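Local atomic coordinates of pullulanase (Klebsiella oxytoca, PDB entry 2YOC), a protein that hydrolyses alpha-1,6-glucosidic linkages in pullulan and related branched dextrins, and is associated with type 2 secretion and membrane binding. Residues D970-L975 with E1006-N1011; V962-T967 with L976-D981; D995-A1000 with V1051-L1056. All coordinates share one frame; numbering follows the deposited sequence.

Interaction 1: D970-L975 with E1006-N1011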
loop_
_atom_site.group_PDB
_atom_site.type_symbol
_atom_site.label_atom_id
_atom_site.label_comp_id
_atom_site.label_asym_id
_atom_site.label_seq_id
_atom_site.Cartn_x
_atom_site.Cartn_y
_atom_site.Cartn_z
ATOM N N ASP B 970 6.323 10.451 12.408
ATOM C CA ASP B 970 7.119 11.304 13.293
ATOM C C ASP B 970 7.405 10.727 14.696
ATOM O O ASP B 970 8.072 11.402 15.490
ATOM C CB ASP B 970 6.419 12.679 13.428
ATOM C CG ASP B 970 4.955 12.660 13.894
ATOM O OD1 ASP B 970 4.302 11.580 13.808
ATOM O OD2 ASP B 970 4.444 13.731 14.286
ATOM N N GLN B 971 6.903 9.503 14.997
ATOM C CA GLN B 971 7.007 8.853 16.302
ATOM C C GLN B 971 8.403 8.732 16.896
ATOM O O GLN B 971 9.376 8.603 16.155
ATOM C CB GLN B 971 6.291 7.496 16.301
ATOM C CG GLN B 971 7.045 6.365 15.601
ATOM C CD GLN B 971 6.448 5.022 15.916
ATOM O OE1 GLN B 971 5.696 4.457 15.110
ATOM N NE2 GLN B 971 6.781 4.472 17.093
ATOM N N GLN B 972 8.488 8.780 18.250
ATOM C CA GLN B 972 9.710 8.606 19.053
ATOM C C GLN B 972 9.880 7.108 19.271
ATOM O O GLN B 972 8.954 6.456 19.757
ATOM C CB GLN B 972 9.591 9.313 20.419
ATOM C CG GLN B 972 9.582 10.832 20.351
ATOM C CD GLN B 972 9.864 11.458 21.698
ATOM O OE1 GLN B 972 8.956 11.666 22.516
ATOM N NE2 GLN B 972 11.126 11.804 21.945
ATOM N N ALA B 973 11.036 6.554 18.897
ATOM C CA ALA B 973 11.298 5.113 19.027
ATOM C C ALA B 973 11.339 4.643 20.477
ATOM O O ALA B 973 11.758 5.381 21.358
ATOM C CB ALA B 973 12.581 4.743 18.311
ATOM N N GLY B 974 10.853 3.434 20.714
ATOM C CA GLY B 974 10.833 2.845 22.052
ATOM C C GLY B 974 9.766 3.364 23.004
ATOM O O GLY B 974 9.632 2.842 24.110
ATOM N N LEU B 975 8.994 4.383 22.601
ATOM C CA LEU B 975 7.939 4.898 23.453
ATOM C C LEU B 975 6.602 4.288 23.043
ATOM O O LEU B 975 6.122 4.491 21.919
ATOM C CB LEU B 975 7.898 6.419 23.415
ATOM C CG LEU B 975 7.019 7.099 24.445
ATOM C CD1 LEU B 975 7.650 7.017 25.811
ATOM C CD2 LEU B 975 6.785 8.551 24.060
ATOM N N GLU B 1006 17.387 7.272 26.485
ATOM C CA GLU B 1006 17.148 8.698 26.758
ATOM C C GLU B 1006 15.794 8.855 27.501
ATOM O O GLU B 1006 14.846 8.115 27.228
ATOM C CB GLU B 1006 17.227 9.560 25.452
ATOM C CG GLU B 1006 16.289 9.142 24.303
ATOM C CD GLU B 1006 16.307 9.908 22.979
ATOM O OE1 GLU B 1006 16.325 11.164 23.000
ATOM O OE2 GLU B 1006 16.229 9.242 21.915
ATOM N N SER B 1007 15.718 9.770 28.463
ATOM C CA SER B 1007 14.447 9.973 29.156
ATOM C C SER B 1007 13.493 10.746 28.218
ATOM O O SER B 1007 13.948 11.552 27.397
ATOM C CB SER B 1007 14.655 10.687 30.488
ATOM O OG SER B 1007 14.167 12.015 30.456
ATOM N N ARG B 1008 12.188 10.469 28.310
ATOM C CA ARG B 1008 11.215 11.080 27.409
ATOM C C ARG B 1008 10.164 11.944 28.056
ATOM O O ARG B 1008 10.027 11.939 29.282
ATOM C CB ARG B 1008 10.574 10.013 26.515
ATOM C CG ARG B 1008 11.150 9.972 25.112
ATOM C CD ARG B 1008 12.514 9.299 25.042
ATOM N NE ARG B 1008 12.959 9.134 23.660
ATOM C CZ ARG B 1008 12.588 8.131 22.870
ATOM N NH1 ARG B 1008 11.743 7.204 23.313
ATOM N NH2 ARG B 1008 13.041 8.059 21.621
ATOM N N THR B 1009 9.431 12.720 27.226
ATOM C CA THR B 1009 8.394 13.632 27.707
ATOM C C THR B 1009 7.008 13.395 27.069
ATOM O O THR B 1009 6.899 13.010 25.892
ATOM C CB THR B 1009 8.908 15.076 27.744
ATOM O OG1 THR B 1009 10.272 15.081 28.175
ATOM C CG2 THR B 1009 8.123 15.936 28.700
ATOM N N LEU B 1010 5.958 13.578 27.884
ATOM C CA LEU B 1010 4.575 13.347 27.493
ATOM C C LEU B 1010 3.731 14.567 27.714
ATOM O O LEU B 1010 3.251 14.820 28.829
ATOM C CB LEU B 1010 3.987 12.130 28.241
ATOM C CG LEU B 1010 4.062 10.773 27.545
ATOM C CD1 LEU B 1010 5.450 10.194 27.605
ATOM C CD2 LEU B 1010 3.122 9.792 28.196
ATOM N N ASN B 1011 3.535 15.321 26.625
ATOM C CA ASN B 1011 2.727 16.544 26.595
ATOM C C ASN B 1011 1.336 16.274 26.006
ATOM O O ASN B 1011 0.481 17.173 25.972
ATOM C CB ASN B 1011 3.444 17.669 25.841
ATOM C CG ASN B 1011 4.936 17.811 26.084
ATOM O OD1 ASN B 1011 5.510 17.392 27.101
ATOM N ND2 ASN B 1011 5.599 18.371 25.096
HETATM O O HOH W 1 9.973 14.017 24.091
#

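Interaction 2: V962-T967 with L976-D981. With SO4 (sulfate ion), chain U.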
loop_
_atom_site.group_PDB
_atom_site.type_symbol
_atom_site.label_atom_id
_atom_site.label_comp_id
_atom_site.label_asym_id
_atom_site.label_seq_id
_atom_site.Cartn_x
_atom_site.Cartn_y
_atom_site.Cartn_z
ATOM N N VAL B 962 -9.694 1.354 23.730
ATOM C CA VAL B 962 -8.246 1.333 23.524
ATOM C C VAL B 962 -7.827 2.123 22.279
ATOM O O VAL B 962 -8.430 2.010 21.200
ATOM C CB VAL B 962 -7.693 -0.108 23.516
ATOM C CG1 VAL B 962 -6.201 -0.137 23.185
ATOM C CG2 VAL B 962 -7.969 -0.800 24.835
ATOM N N ASP B 963 -6.796 2.943 22.476
ATOM C CA ASP B 963 -6.106 3.755 21.481
ATOM C C ASP B 963 -4.677 4.003 21.962
ATOM O O ASP B 963 -4.352 3.729 23.125
ATOM C CB ASP B 963 -6.861 5.073 21.160
ATOM C CG ASP B 963 -6.591 5.704 19.785
ATOM O OD1 ASP B 963 -5.973 5.033 18.915
ATOM O OD2 ASP B 963 -7.035 6.841 19.562
ATOM N N PHE B 964 -3.824 4.493 21.044
ATOM C CA PHE B 964 -2.414 4.769 21.281
ATOM C C PHE B 964 -2.021 6.138 20.818
ATOM O O PHE B 964 -2.561 6.648 19.824
ATOM C CB PHE B 964 -1.532 3.755 20.544
ATOM C CG PHE B 964 -1.757 2.314 20.908
ATOM C CD1 PHE B 964 -1.054 1.728 21.949
ATOM C CD2 PHE B 964 -2.648 1.532 20.189
ATOM C CE1 PHE B 964 -1.233 0.382 22.264
ATOM C CE2 PHE B 964 -2.842 0.187 20.517
ATOM C CZ PHE B 964 -2.140 -0.373 21.560
ATOM N N ARG B 965 -1.016 6.707 21.529
ATOM C CA ARG B 965 -0.343 7.987 21.227
ATOM C C ARG B 965 1.122 7.676 20.876
ATOM O O ARG B 965 1.580 6.557 21.117
ATOM C CB ARG B 965 -0.427 8.999 22.381
ATOM C CG ARG B 965 -1.701 8.913 23.191
ATOM C CD ARG B 965 -2.809 9.680 22.527
ATOM N NE ARG B 965 -3.117 10.918 23.235
ATOM C CZ ARG B 965 -2.845 12.143 22.789
ATOM N NH1 ARG B 965 -2.218 12.313 21.622
ATOM N NH2 ARG B 965 -3.192 13.207 23.503
ATOM N N ASN B 966 1.852 8.661 20.315
ATOM C CA ASN B 966 3.237 8.547 19.821
ATOM C C ASN B 966 3.237 7.552 18.661
ATOM O O ASN B 966 3.985 6.575 18.612
ATOM C CB ASN B 966 4.267 8.210 20.916
ATOM C CG ASN B 966 5.670 8.086 20.379
ATOM O OD1 ASN B 966 6.192 8.974 19.689
ATOM N ND2 ASN B 966 6.243 6.912 20.556
ATOM N N THR B 967 2.302 7.795 17.768
ATOM C CA THR B 967 2.055 6.995 16.590
ATOM C C THR B 967 2.346 7.867 15.375
ATOM O O THR B 967 2.474 9.098 15.506
ATOM C CB THR B 967 0.611 6.455 16.626
ATOM O OG1 THR B 967 -0.280 7.500 17.025
ATOM C CG2 THR B 967 0.452 5.299 17.575
ATOM N N LEU B 976 6.031 3.487 23.953
ATOM C CA LEU B 976 4.743 2.841 23.746
ATOM C C LEU B 976 3.765 3.461 24.715
ATOM O O LEU B 976 3.956 3.390 25.929
ATOM C CB LEU B 976 4.839 1.315 23.924
ATOM C CG LEU B 976 5.748 0.601 22.933
ATOM C CD1 LEU B 976 6.293 -0.678 23.523
ATOM C CD2 LEU B 976 5.047 0.356 21.613
ATOM N N VAL B 977 2.768 4.157 24.164
ATOM C CA VAL B 977 1.769 4.880 24.945
ATOM C C VAL B 977 0.372 4.378 24.600
ATOM O O VAL B 977 -0.100 4.590 23.475
ATOM C CB VAL B 977 1.924 6.424 24.832
ATOM C CG1 VAL B 977 0.781 7.142 25.528
ATOM C CG2 VAL B 977 3.255 6.885 25.421
HETATM N N MSE B 978 -0.284 3.693 25.569
HETATM C CA MSE B 978 -1.621 3.137 25.386
HETATM C C MSE B 978 -2.611 3.829 26.276
HETATM O O MSE B 978 -2.340 4.001 27.463
HETATM C CB MSE B 978 -1.617 1.632 25.673
HETATM C CG MSE B 978 -2.916 0.924 25.257
HETATM SE SE MSE B 978 -2.876 -1.011 25.505
HETATM C CE MSE B 978 -2.791 -1.101 27.430
ATOM N N THR B 979 -3.771 4.204 25.718
ATOM C CA THR B 979 -4.828 4.847 26.484
ATOM C C THR B 979 -6.070 3.945 26.508
ATOM O O THR B 979 -6.416 3.384 25.469
ATOM C CB THR B 979 -5.131 6.282 25.978
ATOM O OG1 THR B 979 -5.857 6.241 24.757
ATOM C CG2 THR B 979 -3.898 7.150 25.841
ATOM N N VAL B 980 -6.712 3.776 27.699
ATOM C CA VAL B 980 -7.919 2.952 27.872
ATOM C C VAL B 980 -9.028 3.810 28.465
ATOM O O VAL B 980 -8.894 4.305 29.583
ATOM C CB VAL B 980 -7.703 1.644 28.675
ATOM C CG1 VAL B 980 -8.982 0.808 28.684
ATOM C CG2 VAL B 980 -6.528 0.826 28.110
ATOM N N ASP B 981 -10.124 3.983 27.718
ATOM C CA ASP B 981 -11.244 4.813 28.118
ATOM C C ASP B 981 -12.206 4.119 29.061
ATOM O O ASP B 981 -12.542 2.953 28.868
ATOM C CB ASP B 981 -12.012 5.330 26.881
ATOM C CG ASP B 981 -12.858 6.566 27.147
ATOM O OD1 ASP B 981 -12.625 7.231 28.165
ATOM O OD2 ASP B 981 -13.747 6.881 26.318
HETATM S S SO4 U . -0.055 11.204 18.596
HETATM O O1 SO4 U . 0.764 10.734 17.456
HETATM O O2 SO4 U . -1.060 10.180 18.903
HETATM O O3 SO4 U . -0.764 12.437 18.244
HETATM O O4 SO4 U . 0.839 11.478 19.766
HETATM O O HOH W 2 2.996 4.108 21.176
#

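Interaction 3: D995-A1000 with V1051-L1056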
loop_
_atom_site.group_PDB
_atom_site.type_symbol
_atom_site.label_atom_id
_atom_site.label_comp_id
_atom_site.label_asym_id
_atom_site.label_seq_id
_atom_site.Cartn_x
_atom_site.Cartn_y
_atom_site.Cartn_z
ATOM N N ASP B 995 -11.558 6.916 35.390
ATOM C CA ASP B 995 -12.235 7.468 34.216
ATOM C C ASP B 995 -11.468 7.012 32.978
ATOM O O ASP B 995 -11.999 7.059 31.876
ATOM C CB ASP B 995 -12.237 9.005 34.256
ATOM C CG ASP B 995 -13.574 9.689 34.529
ATOM O OD1 ASP B 995 -14.623 8.984 34.540
ATOM O OD2 ASP B 995 -13.576 10.940 34.722
ATOM N N GLY B 996 -10.225 6.584 33.182
ATOM C CA GLY B 996 -9.331 6.149 32.123
ATOM C C GLY B 996 -7.967 5.724 32.622
ATOM O O GLY B 996 -7.633 5.938 33.790
ATOM N N LEU B 997 -7.164 5.122 31.724
ATOM C CA LEU B 997 -5.818 4.588 31.986
ATOM C C LEU B 997 -4.803 4.952 30.926
ATOM O O LEU B 997 -5.131 5.014 29.736
ATOM C CB LEU B 997 -5.889 3.054 32.015
ATOM C CG LEU B 997 -5.216 2.324 33.147
ATOM C CD1 LEU B 997 -4.938 3.255 34.339
ATOM C CD2 LEU B 997 -6.060 1.139 33.576
ATOM N N VAL B 998 -3.539 5.103 31.357
ATOM C CA VAL B 998 -2.402 5.345 30.461
ATOM C C VAL B 998 -1.268 4.372 30.795
ATOM O O VAL B 998 -0.818 4.317 31.944
ATOM C CB VAL B 998 -1.908 6.819 30.369
ATOM C CG1 VAL B 998 -0.700 6.937 29.456
ATOM C CG2 VAL B 998 -3.009 7.744 29.878
ATOM N N VAL B 999 -0.826 3.600 29.799
ATOM C CA VAL B 999 0.320 2.729 29.954
ATOM C C VAL B 999 1.446 3.377 29.136
ATOM O O VAL B 999 1.305 3.593 27.922
ATOM C CB VAL B 999 0.060 1.260 29.546
ATOM C CG1 VAL B 999 1.333 0.419 29.663
ATOM C CG2 VAL B 999 -1.053 0.643 30.375
ATOM N N ALA B 1000 2.543 3.718 29.806
ATOM C CA ALA B 1000 3.682 4.300 29.124
ATOM C C ALA B 1000 4.897 3.431 29.340
ATOM O O ALA B 1000 5.250 3.135 30.476
ATOM C CB ALA B 1000 3.928 5.721 29.596
ATOM N N VAL B 1051 8.525 1.953 32.940
ATOM C CA VAL B 1051 7.119 1.665 32.709
ATOM C C VAL B 1051 6.225 2.365 33.774
ATOM O O VAL B 1051 6.459 2.229 34.974
ATOM C CB VAL B 1051 6.792 0.162 32.409
ATOM C CG1 VAL B 1051 7.667 -0.800 33.199
ATOM C CG2 VAL B 1051 5.313 -0.160 32.602
ATOM N N ALA B 1052 5.249 3.162 33.304
ATOM C CA ALA B 1052 4.330 3.911 34.157
ATOM C C ALA B 1052 2.878 3.653 33.832
ATOM O O ALA B 1052 2.495 3.613 32.662
ATOM C CB ALA B 1052 4.605 5.396 34.047
ATOM N N VAL B 1053 2.068 3.504 34.866
ATOM C CA VAL B 1053 0.628 3.350 34.710
ATOM C C VAL B 1053 0.052 4.652 35.241
ATOM O O VAL B 1053 0.065 4.888 36.453
ATOM C CB VAL B 1053 0.035 2.094 35.406
ATOM C CG1 VAL B 1053 -1.477 2.090 35.313
ATOM C CG2 VAL B 1053 0.603 0.816 34.802
ATOM N N LEU B 1054 -0.338 5.547 34.329
ATOM C CA LEU B 1054 -0.898 6.824 34.734
ATOM C C LEU B 1054 -2.400 6.648 34.719
ATOM O O LEU B 1054 -2.959 6.166 33.728
ATOM C CB LEU B 1054 -0.460 7.981 33.808
ATOM C CG LEU B 1054 1.038 8.396 33.733
ATOM C CD1 LEU B 1054 1.845 7.917 34.920
ATOM C CD2 LEU B 1054 1.655 7.899 32.476
ATOM N N GLU B 1055 -3.045 6.957 35.843
ATOM C CA GLU B 1055 -4.477 6.789 35.968
ATOM C C GLU B 1055 -5.215 8.101 36.086
ATOM O O GLU B 1055 -4.731 9.033 36.735
ATOM C CB GLU B 1055 -4.850 5.809 37.094
ATOM C CG GLU B 1055 -3.841 5.676 38.220
ATOM C CD GLU B 1055 -4.228 4.677 39.289
ATOM O OE1 GLU B 1055 -4.621 3.544 38.920
ATOM O OE2 GLU B 1055 -4.131 5.020 40.493
ATOM N N LEU B 1056 -6.394 8.159 35.441
ATOM C CA LEU B 1056 -7.301 9.300 35.399
ATOM C C LEU B 1056 -8.386 9.073 36.472
ATOM O O LEU B 1056 -9.332 8.311 36.237
ATOM C CB LEU B 1056 -7.952 9.370 34.014
ATOM C CG LEU B 1056 -8.154 10.725 33.375
ATOM C CD1 LEU B 1056 -8.992 10.578 32.129
ATOM C CD2 LEU B 1056 -8.852 11.709 34.313
#

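Interaction 1: D970-L975 with E1006-N1011
The guanidinium of R1008 has the side chain of Q972 over one face, the CB of Q972 standing off-centre toward the rim, and the carbonyl of A973 at its edge. That edge does the binding: NH1 and NH2 grip the single oxygen end-on, with R1008 NH1 2.7 Å and R1008 NH2 3.0 Å from A973 O. The oxygen lies close to the plane of the guanidinium; NH2 meets one of its lone pairs in the carbonyl plane, whereas NH1 comes in tilted 21° from that plane. Above, the Q972 chain runs past R1008 in the opposite direction, its amide turned 42° from the guanidinium, and Q972 NE2 lies 3.7 Å from R1008 CG. The arginine chain bends at its second torsion, which helps bring its charged end to the loop.

The carbonyl it holds belongs to the second residue of a type II beta turn, Q972 to L975, with G974 at positive phi (76°) in the third position, where a residue without CB is at ease. The turn closes the loop that joins the hairpin strands 962-965 and 975-981, and R1008 ties it to strand 1008-1010 of a separate small sheet. N1002 OD1 also accepts from R1008 NH1, while E1006 OE2 forms a long, weak salt bridge with R1008 NH2 at 3.4 Å; both would help orient the guanidinium. A water accepts weakly from T1009 N and donates to Q972 OE1, at 3.0 Å. Deeper in, the branched side chains of L975 and L1010 meet through methyls, L975 CD2 lying 4.1 Å from L1010 CD1, and both leucines also pack on L1046.

Interaction 2: V962-T967 with L976-D981
A beta hairpin in the C-terminal domain pairs V962-R965 antiparallel with V977-V980. D963 and T979 form a hydrogen-bonded pair: T979 N gives an almost straight bond (173°) to D963 O at 2.7 Å, and D963 N returns one to T979 O. Further along, R965 N donates to V977 O. Threonine adds a weak hydroxyl bond to the same D963 O, because OG1 sits between its backbone N and carbonyl carbon (chi1 75°). D963 OD2 bonds to S1069 OG, and OD1 takes a weak bond from F964 N.

V962, F964, M978 and V980 share one face. F964 and M978, a selenomethionine, lie side by side, with F964 CE1 3.5 Å from M978 CG; SE stands 4.8 Å from the ring centroid, an oblique Met-aromatic contact. On the other face R965 CG packs 3.8 Å from V977 CG1 and 3.9 Å from T979 CG2, arginine's long aliphatic stem suiting a partly exposed strand. A water bridges R965 O and V977 N, and a sulfate, probably from the crystallisation liquor, accepts from N966 N at 3.0 Å.

Strand 962-965 is an outer strand of its sheet, 994-1002 flanks 975-981 on the far side, and R773 of helix 762-776 packs against F964.

Interaction 3: D995-A1000 with V1051-L1056
L1056, L1054 and A1000 lose the most surface in this pairing, and all three point to the same face of the sheet. L1056 lies opposite G996, which has no side chain to crowd L1056 CD1; that methyl reaches on toward the CB of D995. The main chain of L1056 is held at both polar atoms, since D995 N donates to L1056 O at 2.8 Å and L1056 N donates to G996 O. The side chain of D995 comes within about 4 Å of a calcium ion, whose site includes D982, S989, D991, L994 and Q1058, so this end of the pairing borders the metal site.

L1054 pairs with V998, a beta-branched residue suited to an extended strand, and the two backbones exchange hydrogen bonds, both 2.7 Å long: V998 N to L1054 O and L1054 N to V998 O. With CG of L1054 set beside its own backbone N (chi1 -65°), CD2 comes to 3.9 Å from V998 CG1 and to 4.3 Å from A1000 CB. Small A1000 bonds through both backbone atoms to A1052, the A1052 N to A1000 O bond being 2.8 Å. On the other face L997 CD1 lies 3.8 Å from V1053 CG1.

In the antiparallel sheet of the C-terminal domain these strands lie side by side, 975-981 flanking 994-1002 and 1019-1020 flanking 1050-1057. L1046 of strand 1044-1046 packs on A1000 and A1052.

Overall arrangement
Interactions 2 and 3 belong to one antiparallel sheet and share a seam: strand 975-981 pairs with 962-965 on one side and with 994-1002 on the other, where the backbones of M978 and V999, and of V980 and L997, are hydrogen-bonded. Interaction 3 is wholly buried and almost purely backbone and aliphatic; interaction 2, at the sheet's outer strand, is mostly buried yet mixes apolar with polar side chains and meets a sulfate. Interaction 1 is only partly buried, and an arginine gripping a turn carbonyl replaces the ladder of main-chain bonds. It joins interaction 2 through N966, whose side chain bonds to Q972 and L975 at either end of the turn.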